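Local atomic coordinates of deacylase (PDB entry 5THW), a protein that probably hydrolyses N-carbamoyl-L-amino acids as a two-zinc amidohydrolase of the peptidase M20 family, working as a pair of subunits. Residues H104-P109 with W146-G151; V228-G233 with D372-A377; M37-I42 with D64-W69. All coordinates share one frame; numbering follows the deposited sequence.

Contact 1 (H104-P109 with W146-G151). With ZN (zinc ion), chain E; ZN (zinc ion), chain F; URP (N-(aminocarbonyl)-beta-alanine), chain G.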
ATOM      1  N   HIS A 104      10.237 -22.121 -17.596  1.00 29.00           N
ATOM      2  CA  HIS A 104       9.514 -22.112 -16.336  1.00 31.94           C
ATOM      3  C   HIS A 104       8.026 -22.242 -16.601  1.00 36.47           C
ATOM      4  O   HIS A 104       7.526 -21.816 -17.642  1.00 34.53           O
ATOM      5  CB  HIS A 104       9.782 -20.837 -15.543  1.00 40.37           C
ATOM      6  CG  HIS A 104       9.495 -19.585 -16.309  1.00 43.25           C
ATOM      7  ND1 HIS A 104       8.316 -18.885 -16.174  1.00 42.92           N
ATOM      8  CD2 HIS A 104      10.230 -18.913 -17.227  1.00 40.94           C
ATOM      9  CE1 HIS A 104       8.340 -17.831 -16.967  1.00 41.65           C
ATOM     10  NE2 HIS A 104       9.491 -17.823 -17.616  1.00 42.99           N
ATOM     11  N   ALA A 105       7.318 -22.835 -15.646  1.00 38.74           N
ATOM     12  CA  ALA A 105       5.874 -22.960 -15.744  1.00 32.45           C
ATOM     13  C   ALA A 105       5.127 -21.970 -14.862  1.00 32.29           C
ATOM     14  O   ALA A 105       3.897 -21.891 -14.960  1.00 34.40           O
ATOM     15  CB  ALA A 105       5.439 -24.390 -15.395  1.00 28.14           C
ATOM     16  N   ASP A 106       5.829 -21.216 -14.015  1.00 32.35           N
ATOM     17  CA  ASP A 106       5.198 -20.215 -13.167  1.00 37.85           C
ATOM     18  C   ASP A 106       5.051 -18.896 -13.922  1.00 32.02           C
ATOM     19  O   ASP A 106       5.765 -18.627 -14.889  1.00 40.59           O
ATOM     20  CB  ASP A 106       6.002 -20.011 -11.879  1.00 41.54           C
ATOM     21  CG  ASP A 106       7.358 -19.344 -12.124  1.00 42.57           C
ATOM     22  OD1 ASP A 106       8.216 -19.917 -12.850  1.00 29.12           O
ATOM     23  OD2 ASP A 106       7.555 -18.234 -11.575  1.00 33.71           O
ATOM     24  N   SER A 107       4.129 -18.055 -13.452  1.00 38.69           N
ATOM     25  CA  SER A 107       3.774 -16.839 -14.176  1.00 37.14           C
ATOM     26  C   SER A 107       3.681 -15.641 -13.240  1.00 42.57           C
ATOM     27  O   SER A 107       3.727 -15.763 -12.011  1.00 50.08           O
ATOM     28  CB  SER A 107       2.442 -16.992 -14.917  1.00 38.90           C
ATOM     29  OG  SER A 107       1.352 -16.840 -14.024  1.00 43.35           O
ATOM     30  N   GLN A 108       3.571 -14.468 -13.856  1.00 34.42           N
ATOM     31  CA  GLN A 108       3.256 -13.249 -13.137  1.00 38.55           C
ATOM     32  C   GLN A 108       1.789 -13.247 -12.704  1.00 40.75           C
ATOM     33  O   GLN A 108       0.986 -14.052 -13.186  1.00 34.68           O
ATOM     34  CB  GLN A 108       3.554 -12.030 -14.015  1.00 25.33           C
ATOM     35  CG  GLN A 108       5.032 -11.855 -14.284  1.00 24.53           C
ATOM     36  CD  GLN A 108       5.751 -11.214 -13.112  1.00 36.08           C
ATOM     37  OE1 GLN A 108       5.129 -10.556 -12.279  1.00 30.85           O
ATOM     38  NE2 GLN A 108       7.063 -11.418 -13.030  1.00 33.48           N
ATOM     39  N   PRO A 109       1.422 -12.371 -11.762  1.00 46.03           N
ATOM     40  CA  PRO A 109      -0.013 -12.169 -11.483  1.00 44.74           C
ATOM     41  C   PRO A 109      -0.802 -11.744 -12.711  1.00 46.07           C
ATOM     42  O   PRO A 109      -1.973 -12.129 -12.849  1.00 39.00           O
ATOM     43  CB  PRO A 109      -0.015 -11.082 -10.397  1.00 29.88           C
ATOM     44  CG  PRO A 109       1.379 -10.505 -10.398  1.00 36.87           C
ATOM     45  CD  PRO A 109       2.274 -11.629 -10.817  1.00 41.63           C
ATOM     46  N   TRP A 146      12.213 -24.901 -14.340  1.00 42.37           N
ATOM     47  CA  TRP A 146      12.968 -24.168 -13.326  1.00 46.54           C
ATOM     48  C   TRP A 146      12.011 -23.491 -12.347  1.00 48.05           C
ATOM     49  O   TRP A 146      11.039 -22.849 -12.759  1.00 41.34           O
ATOM     50  CB  TRP A 146      13.892 -23.138 -13.981  1.00 38.97           C
ATOM     51  CG  TRP A 146      14.870 -23.751 -14.941  1.00 42.33           C
ATOM     52  CD1 TRP A 146      14.843 -23.668 -16.305  1.00 40.00           C
ATOM     53  CD2 TRP A 146      16.008 -24.562 -14.613  1.00 44.74           C
ATOM     54  NE1 TRP A 146      15.904 -24.359 -16.843  1.00 41.55           N
ATOM     55  CE2 TRP A 146      16.630 -24.922 -15.828  1.00 38.63           C
ATOM     56  CE3 TRP A 146      16.560 -25.018 -13.412  1.00 47.63           C
ATOM     57  CZ2 TRP A 146      17.772 -25.714 -15.877  1.00 39.60           C
ATOM     58  CZ3 TRP A 146      17.698 -25.803 -13.463  1.00 49.33           C
ATOM     59  CH2 TRP A 146      18.291 -26.143 -14.686  1.00 48.41           C
ATOM     60  N   THR A 147      12.290 -23.643 -11.051  1.00 50.10           N
ATOM     61  CA  THR A 147      11.411 -23.122 -10.009  1.00 41.35           C
ATOM     62  C   THR A 147      11.517 -21.608  -9.883  1.00 44.16           C
ATOM     63  O   THR A 147      12.615 -21.043  -9.906  1.00 39.16           O
ATOM     64  CB  THR A 147      11.743 -23.774  -8.663  1.00 36.89           C
ATOM     65  OG1 THR A 147      11.558 -25.190  -8.760  1.00 38.87           O
ATOM     66  CG2 THR A 147      10.860 -23.225  -7.544  1.00 30.94           C
ATOM     67  N   ASN A 148      10.359 -20.959  -9.730  1.00 49.07           N
ATOM     68  CA  ASN A 148      10.255 -19.545  -9.368  1.00 46.53           C
ATOM     69  C   ASN A 148      11.188 -18.683 -10.221  1.00 41.95           C
ATOM     70  O   ASN A 148      11.964 -17.865  -9.713  1.00 40.14           O
ATOM     71  CB  ASN A 148      10.548 -19.354  -7.878  1.00 46.34           C
ATOM     72  CG  ASN A 148      10.260 -17.938  -7.401  1.00 42.04           C
ATOM     73  OD1 ASN A 148       9.220 -17.370  -7.716  1.00 39.55           O
ATOM     74  ND2 ASN A 148      11.206 -17.349  -6.679  1.00 28.66           N
ATOM     75  N   GLU A 149      11.083 -18.851 -11.544  1.00 35.39           N
ATOM     76  CA  GLU A 149      11.923 -18.064 -12.447  1.00 45.33           C
ATOM     77  C   GLU A 149      11.518 -16.599 -12.453  1.00 40.70           C
ATOM     78  O   GLU A 149      12.377 -15.720 -12.566  1.00 34.34           O
ATOM     79  CB  GLU A 149      11.887 -18.645 -13.860  1.00 43.58           C
ATOM     80  CG  GLU A 149      12.816 -17.964 -14.839  1.00 32.51           C
ATOM     81  CD  GLU A 149      12.195 -16.741 -15.488  1.00 41.17           C
ATOM     82  OE1 GLU A 149      10.954 -16.591 -15.422  1.00 46.01           O
ATOM     83  OE2 GLU A 149      12.945 -15.935 -16.076  1.00 44.28           O
ATOM     84  N   GLU A 150      10.214 -16.321 -12.331  1.00 41.21           N
ATOM     85  CA  GLU A 150       9.709 -14.955 -12.452  1.00 39.48           C
ATOM     86  C   GLU A 150      10.272 -14.036 -11.377  1.00 38.07           C
ATOM     87  O   GLU A 150      10.474 -12.842 -11.630  1.00 38.14           O
ATOM     88  CB  GLU A 150       8.176 -14.949 -12.386  1.00 38.18           C
ATOM     89  CG  GLU A 150       7.484 -15.454 -13.645  1.00 38.49           C
ATOM     90  CD  GLU A 150       7.598 -14.485 -14.812  1.00 39.52           C
ATOM     91  OE1 GLU A 150       8.142 -13.374 -14.625  1.00 41.55           O
ATOM     92  OE2 GLU A 150       7.157 -14.842 -15.923  1.00 45.44           O
ATOM     93  N   GLY A 151      10.523 -14.557 -10.180  1.00 38.32           N
ATOM     94  CA  GLY A 151      11.006 -13.700  -9.115  1.00 34.05           C
ATOM     95  C   GLY A 151       9.975 -12.733  -8.585  1.00 31.65           C
ATOM     96  O   GLY A 151      10.337 -11.707  -8.002  1.00 35.74           O
TER
HETATM   97 ZN    ZN E 501      10.222 -16.167 -19.014  0.68 56.36          ZN
HETATM   98 ZN    ZN F 502       8.019 -13.383 -17.218  0.79 35.26          ZN
HETATM   99  O2  URP G 503       9.982 -12.580 -18.050  1.00 47.16           O
HETATM  100  C2  URP G 503      10.669 -13.481 -17.606  1.00 43.79           C
HETATM  101  N3  URP G 503      10.245 -14.737 -17.625  1.00 52.74           N
HETATM  102  N1  URP G 503      11.855 -13.236 -17.066  1.00 47.69           N
HETATM  103  C6  URP G 503      11.984 -12.990 -15.639  1.00 48.67           C
HETATM  104  C5  URP G 503      13.290 -12.287 -15.293  1.00 42.26           C
HETATM  105  C4  URP G 503      13.196 -10.880 -15.825  1.00 53.81           C
HETATM  106  O42 URP G 503      13.890 -10.568 -16.819  1.00 61.69           O
HETATM  107  O41 URP G 503      12.424 -10.081 -15.251  1.00 49.55           O
HETATM  108  O   HOH W   1       8.533 -22.656 -13.142  1.00 40.07           O
HETATM  109  O   HOH W   2       4.312 -14.486 -16.539  1.00 30.11           O
HETATM  110  O   HOH W   3      12.410 -16.835 -18.725  1.00 28.78           O
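His104 and Glu149 meet because His104 tucks CG between its own backbone N and carbonyl carbon (chi1 55°), while Glu149 bends at chi2 (-86°) and folds its carboxylate over one face of the imidazole. Glu149 OE1 stands 2.9 Å from His104 NE2 with no hydrogen between them, for NE2 is bound to a zinc ion at 2.3 Å. His104 ND1 donates in the ring plane to Asp106 O at 2.9 Å, so that this bond and the zinc together fix the ring's rotation. This zinc also holds N3 of N-(aminocarbonyl)-beta-alanine and a water that bonds weakly to Glu149 OE2; Asp115 and His211 complete it. Glu150 grips the second zinc unevenly, through OE2 at 2.1 Å and OE1 at 2.6 Å, with Asp115 and His403. Gln108 NE2 donates to Glu150 OE1 at 2.7 Å from above the carboxylate plane, the two flat groups standing 87° apart, and Ser294 and Asn296 of the second subunit hold the Gln108 amide. Asp106 accepts weak bonds from Glu149 N (to OD1) and Glu150 N (to OD2), which may help place the loop carrying both acids. The ligand's urea spans the two zincs, O2 on one and N3 on the other, with Glu149 OE1 3.0 Å from that N3. Such binding would probably polarise the carbamoyl group, which the probable hydrolysis would break down.

Contact 2 (V228-G233 with D372-A377). With URP (N-(aminocarbonyl)-beta-alanine), chain G.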
ATOM      1  N   VAL A 228      19.185 -15.386 -30.541  1.00 43.74           N
ATOM      2  CA  VAL A 228      19.572 -14.672 -29.325  1.00 43.90           C
ATOM      3  C   VAL A 228      21.078 -14.803 -29.137  1.00 56.13           C
ATOM      4  O   VAL A 228      21.585 -15.890 -28.848  1.00 64.04           O
ATOM      5  CB  VAL A 228      18.825 -15.203 -28.097  1.00 40.80           C
ATOM      6  CG1 VAL A 228      19.148 -14.347 -26.886  1.00 41.65           C
ATOM      7  CG2 VAL A 228      17.326 -15.264 -28.351  1.00 37.25           C
ATOM      8  N   THR A 229      21.797 -13.691 -29.281  1.00 60.26           N
ATOM      9  CA  THR A 229      23.242 -13.694 -29.094  1.00 53.87           C
ATOM     10  C   THR A 229      23.652 -13.246 -27.702  1.00 55.64           C
ATOM     11  O   THR A 229      24.667 -13.724 -27.186  1.00 61.05           O
ATOM     12  CB  THR A 229      23.932 -12.805 -30.140  1.00 50.43           C
ATOM     13  OG1 THR A 229      23.518 -11.442 -29.984  1.00 52.74           O
ATOM     14  CG2 THR A 229      23.574 -13.266 -31.536  1.00 47.84           C
ATOM     15  N   ASP A 230      22.903 -12.336 -27.080  1.00 53.88           N
ATOM     16  CA  ASP A 230      23.272 -11.827 -25.768  1.00 56.97           C
ATOM     17  C   ASP A 230      22.022 -11.601 -24.932  1.00 57.78           C
ATOM     18  O   ASP A 230      20.906 -11.502 -25.448  1.00 60.55           O
ATOM     19  CB  ASP A 230      24.064 -10.514 -25.864  1.00 61.46           C
ATOM     20  CG  ASP A 230      25.321 -10.648 -26.704  1.00 67.60           C
ATOM     21  OD1 ASP A 230      25.212 -10.615 -27.951  1.00 59.83           O
ATOM     22  OD2 ASP A 230      26.414 -10.791 -26.114  1.00 73.54           O
ATOM     23  N   ALA A 231      22.228 -11.508 -23.622  1.00 54.56           N
ATOM     24  CA  ALA A 231      21.181 -11.083 -22.705  1.00 45.25           C
ATOM     25  C   ALA A 231      21.745  -9.985 -21.819  1.00 45.02           C
ATOM     26  O   ALA A 231      22.864 -10.110 -21.309  1.00 46.96           O
ATOM     27  CB  ALA A 231      20.662 -12.253 -21.862  1.00 37.78           C
ATOM     28  N   GLN A 232      20.974  -8.915 -21.642  1.00 46.76           N
ATOM     29  CA  GLN A 232      21.452  -7.759 -20.895  1.00 47.00           C
ATOM     30  C   GLN A 232      21.549  -8.087 -19.406  1.00 47.93           C
ATOM     31  O   GLN A 232      20.854  -8.971 -18.896  1.00 43.68           O
ATOM     32  CB  GLN A 232      20.554  -6.542 -21.135  1.00 40.89           C
ATOM     33  CG  GLN A 232      19.165  -6.591 -20.533  1.00 33.59           C
ATOM     34  CD  GLN A 232      18.415  -5.278 -20.726  1.00 35.64           C
ATOM     35  OE1 GLN A 232      19.019  -4.242 -21.006  1.00 40.49           O
ATOM     36  NE2 GLN A 232      17.095  -5.324 -20.602  1.00 40.70           N
ATOM     37  N   GLY A 233      22.458  -7.380 -18.715  1.00 48.31           N
ATOM     38  CA  GLY A 233      22.565  -7.502 -17.274  1.00 42.66           C
ATOM     39  C   GLY A 233      21.505  -6.723 -16.510  1.00 42.15           C
ATOM     40  O   GLY A 233      20.890  -5.781 -17.010  1.00 47.11           O
ATOM     41  N   ASP A 372      19.776 -11.554 -35.475  1.00 58.09           N
ATOM     42  CA  ASP A 372      20.407 -11.587 -34.161  1.00 52.73           C
ATOM     43  C   ASP A 372      19.699 -10.622 -33.217  1.00 54.21           C
ATOM     44  O   ASP A 372      19.379  -9.491 -33.590  1.00 53.30           O
ATOM     45  CB  ASP A 372      21.883 -11.199 -34.264  1.00 57.28           C
ATOM     46  CG  ASP A 372      22.716 -12.232 -35.001  1.00 68.53           C
ATOM     47  OD1 ASP A 372      22.144 -13.222 -35.504  1.00 71.55           O
ATOM     48  OD2 ASP A 372      23.950 -12.041 -35.083  1.00 72.08           O
ATOM     49  N   ILE A 373      19.471 -11.050 -31.977  1.00 50.58           N
ATOM     50  CA  ILE A 373      18.718 -10.227 -31.043  1.00 52.91           C
ATOM     51  C   ILE A 373      19.301 -10.391 -29.645  1.00 57.36           C
ATOM     52  O   ILE A 373      19.805 -11.459 -29.282  1.00 61.08           O
ATOM     53  CB  ILE A 373      17.211 -10.568 -31.082  1.00 48.43           C
ATOM     54  CG1 ILE A 373      16.398  -9.484 -30.381  1.00 42.67           C
ATOM     55  CG2 ILE A 373      16.943 -11.945 -30.476  1.00 37.65           C
ATOM     56  CD1 ILE A 373      14.951  -9.465 -30.810  1.00 45.28           C
ATOM     57  N   VAL A 374      19.258  -9.306 -28.871  1.00 52.84           N
ATOM     58  CA  VAL A 374      19.701  -9.299 -27.479  1.00 51.80           C
ATOM     59  C   VAL A 374      18.475  -9.442 -26.586  1.00 50.16           C
ATOM     60  O   VAL A 374      17.514  -8.672 -26.715  1.00 53.81           O
ATOM     61  CB  VAL A 374      20.479  -8.012 -27.152  1.00 42.61           C
ATOM     62  CG1 VAL A 374      20.841  -7.962 -25.677  1.00 37.69           C
ATOM     63  CG2 VAL A 374      21.720  -7.898 -28.030  1.00 42.85           C
ATOM     64  N   SER A 375      18.516 -10.403 -25.662  1.00 42.17           N
ATOM     65  CA  SER A 375      17.364 -10.683 -24.807  1.00 44.29           C
ATOM     66  C   SER A 375      17.170  -9.598 -23.751  1.00 41.30           C
ATOM     67  O   SER A 375      18.063  -9.346 -22.934  1.00 42.38           O
ATOM     68  CB  SER A 375      17.519 -12.039 -24.133  1.00 37.68           C
ATOM     69  OG  SER A 375      16.502 -12.200 -23.169  1.00 37.27           O
ATOM     70  N   GLY A 376      15.988  -8.975 -23.756  1.00 34.21           N
ATOM     71  CA  GLY A 376      15.688  -7.928 -22.794  1.00 36.64           C
ATOM     72  C   GLY A 376      15.354  -8.422 -21.404  1.00 41.41           C
ATOM     73  O   GLY A 376      15.426  -7.643 -20.449  1.00 44.51           O
ATOM     74  N   ALA A 377      15.006  -9.695 -21.266  1.00 36.31           N
ATOM     75  CA  ALA A 377      14.650 -10.274 -19.983  1.00 44.15           C
ATOM     76  C   ALA A 377      15.686 -11.312 -19.592  1.00 49.54           C
ATOM     77  O   ALA A 377      16.488 -11.771 -20.412  1.00 42.98           O
ATOM     78  CB  ALA A 377      13.257 -10.923 -20.016  1.00 38.04           C
TER
HETATM   79  O2  URP G 503       9.982 -12.580 -18.050  1.00 47.16           O
HETATM   80  C2  URP G 503      10.669 -13.481 -17.606  1.00 43.79           C
HETATM   81  N3  URP G 503      10.245 -14.737 -17.625  1.00 52.74           N
HETATM   82  N1  URP G 503      11.855 -13.236 -17.066  1.00 47.69           N
HETATM   83  C6  URP G 503      11.984 -12.990 -15.639  1.00 48.67           C
HETATM   84  C5  URP G 503      13.290 -12.287 -15.293  1.00 42.26           C
HETATM   85  C4  URP G 503      13.196 -10.880 -15.825  1.00 53.81           C
HETATM   86  O42 URP G 503      13.890 -10.568 -16.819  1.00 61.69           O
HETATM   87  O41 URP G 503      12.424 -10.081 -15.251  1.00 49.55           O
HETATM   88  O   HOH W   4      19.107 -10.873 -19.340  1.00 41.84           O
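Val228 and Ile373, and farther along Ala231 and Ser375, pair on the buried face of two parallel strands whose short axes approach to 4.4 Å at 26°. On this face Val228 CG2 lies 4.0 Å from Ile373 CG2, and Ala231 CB sits 3.9 Å from Ser375 CB. Three residue steps in 228-231 match only two in 373-375, so the first strand carries a beta bulge around Thr229. The backbone ladder survives it: Thr229 N donates to Ile373 O, Ser375 N to Asp230 O at 2.6 Å, and Gln232 N to Ser375 O. Asp230 and Val374 form the more exposed face, touching at CB to CG1 (4.1 Å). At the strand margin Thr229 CG2 lies against Asp372, the two side chains crossing at about a right angle, and Thr229 OG1 turns to Asp230 OD1. Past the strands, Gln232 places CG between its backbone N and carbonyl carbon (chi1 70°) and then runs extended, which brings NE2 within 2.9 Å of Gly376 O, bonded in the amide plane. A water joins Gln232 O to Ala377 O, weakly at the latter, and Ala377 CB lies 3.3 Å from ligand O42, lining the pocket. Strand 225-242 is flanked here by strand 370-375 on one edge, and beyond the other its Thr229 and Ala231 bond through their backbones to Phe351 and Val349. Val356 and Arg360 of helix 353-366 partly cover Thr229, and the Val228, Ile373 and Ser375 face packs on Phe394 of strand 390-395.

Contact 3 (M37-I42 with D64-W69)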
ATOM      1  N   MET A  37      -2.737 -24.376 -25.177  1.00 42.62           N
ATOM      2  CA  MET A  37      -4.102 -24.001 -24.820  1.00 41.16           C
ATOM      3  C   MET A  37      -4.590 -24.755 -23.593  1.00 46.89           C
ATOM      4  O   MET A  37      -5.368 -24.216 -22.795  1.00 47.42           O
ATOM      5  CB  MET A  37      -5.049 -24.245 -25.995  1.00 31.93           C
ATOM      6  CG  MET A  37      -4.682 -23.488 -27.258  1.00 49.18           C
ATOM      7  SD  MET A  37      -4.662 -21.694 -27.050  1.00 54.16           S
ATOM      8  CE  MET A  37      -2.906 -21.365 -26.889  1.00 52.20           C
ATOM      9  N   GLU A  38      -4.154 -26.002 -23.429  1.00 43.41           N
ATOM     10  CA  GLU A  38      -4.592 -26.788 -22.284  1.00 44.58           C
ATOM     11  C   GLU A  38      -3.970 -26.265 -20.993  1.00 46.06           C
ATOM     12  O   GLU A  38      -4.645 -26.181 -19.959  1.00 39.72           O
ATOM     13  CB  GLU A  38      -4.252 -28.262 -22.511  1.00 35.34           C
ATOM     14  CG  GLU A  38      -4.967 -29.192 -21.578  1.00 49.36           C
ATOM     15  CD  GLU A  38      -6.471 -29.118 -21.765  1.00 62.29           C
ATOM     16  OE1 GLU A  38      -6.913 -28.879 -22.914  1.00 60.67           O
ATOM     17  OE2 GLU A  38      -7.209 -29.299 -20.769  1.00 70.06           O
ATOM     18  N   MET A  39      -2.674 -25.927 -21.033  1.00 42.83           N
ATOM     19  CA  MET A  39      -2.002 -25.372 -19.862  1.00 36.99           C
ATOM     20  C   MET A  39      -2.559 -24.006 -19.483  1.00 36.64           C
ATOM     21  O   MET A  39      -2.531 -23.635 -18.305  1.00 37.24           O
ATOM     22  CB  MET A  39      -0.500 -25.264 -20.116  1.00 34.82           C
ATOM     23  CG  MET A  39       0.269 -26.536 -19.840  1.00 43.33           C
ATOM     24  SD  MET A  39       0.230 -26.981 -18.101  1.00 58.51           S
ATOM     25  CE  MET A  39       0.875 -25.494 -17.345  1.00 61.65           C
ATOM     26  N   ALA A  40      -3.075 -23.253 -20.459  1.00 38.14           N
ATOM     27  CA  ALA A  40      -3.621 -21.932 -20.182  1.00 37.46           C
ATOM     28  C   ALA A  40      -4.869 -21.999 -19.318  1.00 43.62           C
ATOM     29  O   ALA A  40      -5.257 -20.983 -18.732  1.00 46.71           O
ATOM     30  CB  ALA A  40      -3.924 -21.202 -21.492  1.00 28.55           C
ATOM     31  N   LYS A  41      -5.509 -23.166 -19.227  1.00 43.11           N
ATOM     32  CA  LYS A  41      -6.670 -23.297 -18.352  1.00 44.59           C
ATOM     33  C   LYS A  41      -6.278 -23.245 -16.877  1.00 38.87           C
ATOM     34  O   LYS A  41      -7.081 -22.809 -16.047  1.00 41.58           O
ATOM     35  CB  LYS A  41      -7.407 -24.602 -18.643  1.00 37.45           C
ATOM     36  CG  LYS A  41      -7.918 -24.745 -20.060  1.00 39.26           C
ATOM     37  CD  LYS A  41      -8.619 -26.098 -20.244  1.00 50.23           C
ATOM     38  CE  LYS A  41      -9.235 -26.225 -21.633  1.00 49.65           C
ATOM     39  NZ  LYS A  41      -9.981 -27.497 -21.806  1.00 50.76           N
ATOM     40  N   ILE A  42      -5.060 -23.670 -16.543  1.00 37.40           N
ATOM     41  CA  ILE A  42      -4.578 -23.752 -15.163  1.00 36.05           C
ATOM     42  C   ILE A  42      -4.136 -22.354 -14.738  1.00 44.39           C
ATOM     43  O   ILE A  42      -3.041 -21.906 -15.089  1.00 37.50           O
ATOM     44  CB  ILE A  42      -3.445 -24.769 -15.020  1.00 33.43           C
ATOM     45  CG1 ILE A  42      -3.912 -26.161 -15.469  1.00 33.30           C
ATOM     46  CG2 ILE A  42      -2.936 -24.811 -13.590  1.00 36.44           C
ATOM     47  CD1 ILE A  42      -2.801 -27.177 -15.504  1.00 30.04           C
ATOM     48  N   ASP A  64       2.204 -30.960 -12.237  1.00 37.54           N
ATOM     49  CA  ASP A  64       1.736 -32.345 -12.313  1.00 42.23           C
ATOM     50  C   ASP A  64       1.290 -32.699 -13.728  1.00 45.19           C
ATOM     51  O   ASP A  64       1.557 -33.803 -14.215  1.00 47.86           O
ATOM     52  CB  ASP A  64       0.580 -32.590 -11.330  1.00 36.19           C
ATOM     53  CG  ASP A  64       0.999 -32.486  -9.872  1.00 41.86           C
ATOM     54  OD1 ASP A  64       2.197 -32.659  -9.564  1.00 44.90           O
ATOM     55  OD2 ASP A  64       0.114 -32.239  -9.023  1.00 47.22           O
ATOM     56  N   LEU A  65       0.637 -31.760 -14.414  1.00 44.71           N
ATOM     57  CA  LEU A  65       0.159 -32.027 -15.765  1.00 49.57           C
ATOM     58  C   LEU A  65       1.320 -32.180 -16.745  1.00 55.44           C
ATOM     59  O   LEU A  65       1.283 -33.046 -17.630  1.00 57.57           O
ATOM     60  CB  LEU A  65      -0.787 -30.914 -16.213  1.00 46.26           C
ATOM     61  CG  LEU A  65      -1.412 -31.153 -17.584  1.00 45.32           C
ATOM     62  CD1 LEU A  65      -2.132 -32.511 -17.601  1.00 34.65           C
ATOM     63  CD2 LEU A  65      -2.366 -30.028 -17.916  1.00 33.85           C
ATOM     64  N   ILE A  66       2.349 -31.337 -16.617  1.00 48.20           N
ATOM     65  CA  ILE A  66       3.513 -31.438 -17.496  1.00 43.67           C
ATOM     66  C   ILE A  66       4.250 -32.752 -17.264  1.00 45.01           C
ATOM     67  O   ILE A  66       4.664 -33.429 -18.216  1.00 51.18           O
ATOM     68  CB  ILE A  66       4.439 -30.228 -17.288  1.00 39.78           C
ATOM     69  CG1 ILE A  66       3.734 -28.939 -17.706  1.00 42.49           C
ATOM     70  CG2 ILE A  66       5.736 -30.406 -18.055  1.00 34.81           C
ATOM     71  CD1 ILE A  66       4.494 -27.694 -17.297  1.00 40.55           C
ATOM     72  N   VAL A  67       4.418 -33.133 -15.997  1.00 44.83           N
ATOM     73  CA  VAL A  67       5.083 -34.392 -15.671  1.00 48.04           C
ATOM     74  C   VAL A  67       4.312 -35.569 -16.252  1.00 53.30           C
ATOM     75  O   VAL A  67       4.904 -36.499 -16.815  1.00 56.30           O
ATOM     76  CB  VAL A  67       5.250 -34.516 -14.144  1.00 47.00           C
ATOM     77  CG1 VAL A  67       5.590 -35.941 -13.751  1.00 40.20           C
ATOM     78  CG2 VAL A  67       6.325 -33.554 -13.658  1.00 54.82           C
ATOM     79  N   ARG A  68       2.979 -35.535 -16.151  1.00 57.34           N
ATOM     80  CA  ARG A  68       2.164 -36.616 -16.695  1.00 59.35           C
ATOM     81  C   ARG A  68       2.290 -36.701 -18.214  1.00 52.56           C
ATOM     82  O   ARG A  68       2.395 -37.801 -18.769  1.00 50.56           O
ATOM     83  CB  ARG A  68       0.704 -36.448 -16.273  1.00 58.82           C
ATOM     84  CG  ARG A  68      -0.263 -37.308 -17.070  1.00 59.80           C
ATOM     85  CD  ARG A  68      -1.594 -37.442 -16.369  1.00 65.12           C
ATOM     86  NE  ARG A  68      -2.525 -36.394 -16.774  1.00 74.88           N
ATOM     87  CZ  ARG A  68      -3.181 -36.376 -17.929  1.00 81.29           C
ATOM     88  NH1 ARG A  68      -4.003 -35.374 -18.207  1.00 87.52           N
ATOM     89  NH2 ARG A  68      -3.022 -37.357 -18.805  1.00 79.77           N
ATOM     90  N   TRP A  69       2.258 -35.558 -18.907  1.00 47.63           N
ATOM     91  CA  TRP A  69       2.462 -35.576 -20.356  1.00 47.84           C
ATOM     92  C   TRP A  69       3.848 -36.100 -20.716  1.00 47.20           C
ATOM     93  O   TRP A  69       4.004 -36.860 -21.678  1.00 46.24           O
ATOM     94  CB  TRP A  69       2.274 -34.177 -20.942  1.00 48.99           C
ATOM     95  CG  TRP A  69       0.864 -33.718 -21.019  1.00 54.89           C
ATOM     96  CD1 TRP A  69      -0.262 -34.491 -20.949  1.00 53.81           C
ATOM     97  CD2 TRP A  69       0.416 -32.362 -21.147  1.00 45.31           C
ATOM     98  NE1 TRP A  69      -1.383 -33.698 -21.048  1.00 52.08           N
ATOM     99  CE2 TRP A  69      -0.993 -32.388 -21.166  1.00 43.97           C
ATOM    100  CE3 TRP A  69       1.071 -31.132 -21.252  1.00 48.45           C
ATOM    101  CZ2 TRP A  69      -1.759 -31.229 -21.285  1.00 45.56           C
ATOM    102  CZ3 TRP A  69       0.312 -29.982 -21.375  1.00 51.58           C
ATOM    103  CH2 TRP A  69      -1.090 -30.039 -21.391  1.00 52.80           C
TER
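Met39 slides past Trp69 and Leu65 in the opposite direction, its chain hooked by bends at chi2 (-65°) and chi3 (-56°). From CB it runs to CG, which rests 3.8 Å from Trp69 CZ3. SD comes next, at 4.0 Å from Leu65 CD2 and likewise 4.0 Å from Ile66 CG1. The sulfur also lies 5.3 Å from the centroid of the six-membered ring of Trp69, an oblique Met-aromatic contact. At the tip, Met39 CE ends 4.2 Å from Ile66 CD1. Beyond this pair of helices the thioether side chain touches Ile117 and Leu121 of helix 117-132. On the outer flank Glu38 meets the indole at its edge, with CB 3.8 Å from Trp69 CH2, before its carboxylate departs to a long, weak salt bridge with Lys41. Leu65 CG lies above one face of the same indole, and its CD2 reaches on to CD1 of Ile42 at 3.8 Å, the last residue of a type I turn that starts at Met39. Arg128 adds a cation-pi contact to Trp69. Segments 37-42 and 64-69 thus meet through apolar packing of sulfur, methyl groups and indole, so dispersion probably dominates, with the Glu38 and Lys41 charges at the margin.

Along the chain the order is contact 3, contact 1, contact 2, each closing before the next opens. Contact 3 joins helices 29-39 and 57-72 on the periphery, and its centre lies about 15 Å from that of contact 1, which it touches where Ile66 packs on Ala105. Contact 1, in the loops after strands 99-103 and 141-145, supplies zinc ligands near the centre of the chain. Contact 2, on strands 225-242 and 370-375, is centred about 19 Å from contact 1 and 29 Å from contact 3, on the opposite side of the chain's centre from contact 3. Contacts 1 and 2 meet the ligand at different parts; His247 and Asn296 of the second subunit bond to it, so the pocket is completed across the dimer interface.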